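Local coordinates for cobalamin biosynthesis protein CobN (Mycobacterium tuberculosis, PDB 7C6O) that is the large, catalytic subunit of cobaltochelatase, the enzyme that inserts cobalt into the corrin ring during cobalamin biosynthesis, at residues Tyr1149-Asp1154 with Leu1197-Gly1202. Residues are numbered along the deposited sequence; the frame is centred on the assembly and turned at random.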
ATOM      1  N   TYR A1149      22.713  -4.759  -0.669  1.00 10.32           N
ATOM      2  CA  TYR A1149      21.654  -5.540  -1.296  1.00 11.15           C
ATOM      3  C   TYR A1149      22.219  -6.540  -2.294  1.00 12.19           C
ATOM      4  O   TYR A1149      21.695  -7.651  -2.424  1.00 13.37           O
ATOM      5  CB  TYR A1149      20.636  -4.608  -1.959  1.00 10.87           C
ATOM      6  CG  TYR A1149      20.043  -3.598  -0.995  1.00 15.91           C
ATOM      7  CD1 TYR A1149      19.999  -3.856   0.372  1.00 15.54           C
ATOM      8  CD2 TYR A1149      19.543  -2.382  -1.447  1.00 18.50           C
ATOM      9  CE1 TYR A1149      19.472  -2.936   1.259  1.00 17.86           C
ATOM     10  CE2 TYR A1149      19.010  -1.455  -0.564  1.00 18.29           C
ATOM     11  CZ  TYR A1149      18.978  -1.739   0.786  1.00 19.87           C
ATOM     12  OH  TYR A1149      18.452  -0.823   1.670  1.00 22.40           O
ATOM     13  N   LEU A1150      23.291  -6.173  -3.001  1.00 12.95           N
ATOM     14  CA  LEU A1150      24.014  -7.161  -3.791  1.00 12.93           C
ATOM     15  C   LEU A1150      24.561  -8.271  -2.902  1.00 11.82           C
ATOM     16  O   LEU A1150      24.475  -9.454  -3.251  1.00 11.48           O
ATOM     17  CB  LEU A1150      25.145  -6.491  -4.572  1.00 13.95           C
ATOM     18  CG  LEU A1150      24.723  -5.637  -5.767  1.00 14.88           C
ATOM     19  CD1 LEU A1150      25.939  -4.968  -6.392  1.00 14.24           C
ATOM     20  CD2 LEU A1150      23.983  -6.481  -6.799  1.00 14.79           C
ATOM     21  N   PHE A1151      25.118  -7.905  -1.745  1.00 12.05           N
ATOM     22  CA  PHE A1151      25.578  -8.903  -0.785  1.00 12.69           C
ATOM     23  C   PHE A1151      24.429  -9.800  -0.338  1.00 12.24           C
ATOM     24  O   PHE A1151      24.574 -11.026  -0.271  1.00 13.02           O
ATOM     25  CB  PHE A1151      26.222  -8.208   0.418  1.00 14.26           C
ATOM     26  CG  PHE A1151      26.650  -9.150   1.517  1.00 15.58           C
ATOM     27  CD1 PHE A1151      27.918  -9.711   1.514  1.00 15.16           C
ATOM     28  CD2 PHE A1151      25.788  -9.465   2.560  1.00 16.36           C
ATOM     29  CE1 PHE A1151      28.317 -10.572   2.523  1.00 16.18           C
ATOM     30  CE2 PHE A1151      26.180 -10.327   3.570  1.00 16.52           C
ATOM     31  CZ  PHE A1151      27.448 -10.880   3.552  1.00 16.79           C
ATOM     32  N   GLY A1152      23.277  -9.199  -0.024  1.00 14.33           N
ATOM     33  CA  GLY A1152      22.133  -9.992   0.399  1.00 14.52           C
ATOM     34  C   GLY A1152      21.690 -10.987  -0.656  1.00 14.00           C
ATOM     35  O   GLY A1152      21.396 -12.146  -0.350  1.00 10.45           O
ATOM     36  N   TYR A1153      21.649 -10.550  -1.918  1.00 13.95           N
ATOM     37  CA  TYR A1153      21.291 -11.449  -3.009  1.00 12.52           C
ATOM     38  C   TYR A1153      22.374 -12.492  -3.257  1.00 13.54           C
ATOM     39  O   TYR A1153      22.069 -13.608  -3.694  1.00 11.83           O
ATOM     40  CB  TYR A1153      21.038 -10.637  -4.279  1.00 13.97           C
ATOM     41  CG  TYR A1153      19.616 -10.667  -4.797  1.00 13.52           C
ATOM     42  CD1 TYR A1153      18.980  -9.495  -5.182  1.00 13.07           C
ATOM     43  CD2 TYR A1153      18.922 -11.864  -4.932  1.00 11.39           C
ATOM     44  CE1 TYR A1153      17.688  -9.506  -5.672  1.00 12.25           C
ATOM     45  CE2 TYR A1153      17.624 -11.887  -5.424  1.00 12.85           C
ATOM     46  CZ  TYR A1153      17.015 -10.700  -5.794  1.00 14.08           C
ATOM     47  OH  TYR A1153      15.730 -10.699  -6.289  1.00 15.13           O
ATOM     48  N   ASP A1154      23.639 -12.144  -3.002  1.00 14.22           N
ATOM     49  CA  ASP A1154      24.714 -13.121  -3.143  1.00 10.86           C
ATOM     50  C   ASP A1154      24.676 -14.141  -2.013  1.00 13.21           C
ATOM     51  O   ASP A1154      24.829 -15.346  -2.249  1.00 14.61           O
ATOM     52  CB  ASP A1154      26.070 -12.412  -3.182  1.00 14.60           C
ATOM     53  CG  ASP A1154      27.186 -13.308  -3.703  1.00 15.85           C
ATOM     54  OD1 ASP A1154      26.900 -14.185  -4.542  1.00 15.42           O
ATOM     55  OD2 ASP A1154      28.347 -13.137  -3.269  1.00 13.49           O
ATOM     56  N   LEU A1197      32.267  -5.654   2.143  1.00 14.83           N
ATOM     57  CA  LEU A1197      33.079  -6.340   1.143  1.00 15.10           C
ATOM     58  C   LEU A1197      34.079  -7.281   1.803  1.00 13.89           C
ATOM     59  O   LEU A1197      34.319  -8.390   1.309  1.00 16.39           O
ATOM     60  CB  LEU A1197      33.786  -5.318   0.252  1.00 14.50           C
ATOM     61  CG  LEU A1197      32.845  -4.470  -0.613  1.00 14.11           C
ATOM     62  CD1 LEU A1197      33.525  -3.194  -1.086  1.00 17.55           C
ATOM     63  CD2 LEU A1197      32.338  -5.280  -1.802  1.00 14.19           C
ATOM     64  N   LEU A1198      34.656  -6.867   2.934  1.00 15.42           N
ATOM     65  CA  LEU A1198      35.501  -7.776   3.697  1.00 17.77           C
ATOM     66  C   LEU A1198      34.702  -8.943   4.263  1.00 18.45           C
ATOM     67  O   LEU A1198      35.238 -10.050   4.389  1.00 17.78           O
ATOM     68  CB  LEU A1198      36.215  -7.014   4.813  1.00 18.29           C
ATOM     69  CG  LEU A1198      37.375  -6.139   4.344  1.00 18.92           C
ATOM     70  CD1 LEU A1198      37.749  -5.128   5.412  1.00 17.19           C
ATOM     71  CD2 LEU A1198      38.574  -7.005   3.985  1.00 16.51           C
ATOM     72  N   GLU A1199      33.425  -8.726   4.601  1.00 17.58           N
ATOM     73  CA  GLU A1199      32.594  -9.843   5.047  1.00 17.53           C
ATOM     74  C   GLU A1199      32.345 -10.832   3.914  1.00 16.26           C
ATOM     75  O   GLU A1199      32.348 -12.050   4.136  1.00 16.96           O
ATOM     76  CB  GLU A1199      31.264  -9.340   5.614  1.00 17.74           C
ATOM     77  CG  GLU A1199      30.326 -10.475   6.033  1.00 15.85           C
ATOM     78  CD  GLU A1199      28.961  -9.997   6.502  1.00 19.11           C
ATOM     79  OE1 GLU A1199      28.140 -10.858   6.884  1.00 22.22           O
ATOM     80  OE2 GLU A1199      28.708  -8.773   6.488  1.00 17.57           O
ATOM     81  N   ALA A1200      32.129 -10.333   2.694  1.00 14.77           N
ATOM     82  CA  ALA A1200      31.946 -11.233   1.559  1.00 16.63           C
ATOM     83  C   ALA A1200      33.188 -12.085   1.334  1.00 17.44           C
ATOM     84  O   ALA A1200      33.085 -13.277   1.019  1.00 14.58           O
ATOM     85  CB  ALA A1200      31.604 -10.435   0.301  1.00 15.28           C
ATOM     86  N   ALA A1201      34.373 -11.494   1.498  1.00 17.27           N
ATOM     87  CA  ALA A1201      35.600 -12.279   1.404  1.00 16.72           C
ATOM     88  C   ALA A1201      35.711 -13.263   2.561  1.00 17.66           C
ATOM     89  O   ALA A1201      36.107 -14.418   2.365  1.00 19.81           O
ATOM     90  CB  ALA A1201      36.815 -11.353   1.363  1.00 16.48           C
ATOM     91  N   GLY A1202      35.359 -12.829   3.773  1.00 18.37           N
ATOM     92  CA  GLY A1202      35.442 -13.720   4.921  1.00 19.08           C
ATOM     93  C   GLY A1202      34.538 -14.931   4.793  1.00 22.06           C
ATOM     94  O   GLY A1202      34.913 -16.042   5.178  1.00 22.03           O
TER
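The ring of Phe1151 meets the helix of Ala1200 edge-on: Ala1200 CA lies in the ring plane, with Phe1151 CE1 3.8 Å away. Further along the same rim, Phe1151 CD1 approaches Ala1200 CB at 3.9 Å, an apolar contact made on the small methyl of the facing helix. The Glu1199 carboxylate comes in obliquely at the far corner of the ring, its plane turned 48° from that of the phenyl group, with Glu1199 OE1 3.4 Å from Phe1151 CZ. The methylene before it adds to the contact, Glu1199 CG lying 3.8 Å from Phe1151 CZ, and the two side chains cross at about a right angle. CG of Phe1151 is set anti to the backbone nitrogen (chi1 176°), which carries the ring toward helix 1187-1203. Glu1199 is extended along its two carbon-chain torsions, and this brings its carboxylate past the end of the ring. Both carboxylate oxygens are engaged within their own helix, OE1 in a salt bridge with Arg1203 and OE2 in one with Arg1196, so the ring meets an acid whose charge is probably largely balanced. Leu1205 also packs on Phe1151, while Tyr1165 of helix 1162-1174 touches Ala1200. With CA atoms of Phe1151 and Ala1200 7.2 Å apart and 145 Å² buried, the contact between the two helices is small and rests on three residues, Phe1151, Glu1199 and Ala1200. One aromatic side chain bridges helices 1136-1157 and 1187-1203, joining two members of the helical C-terminal region of this CobN/magnesium chelatase family protein.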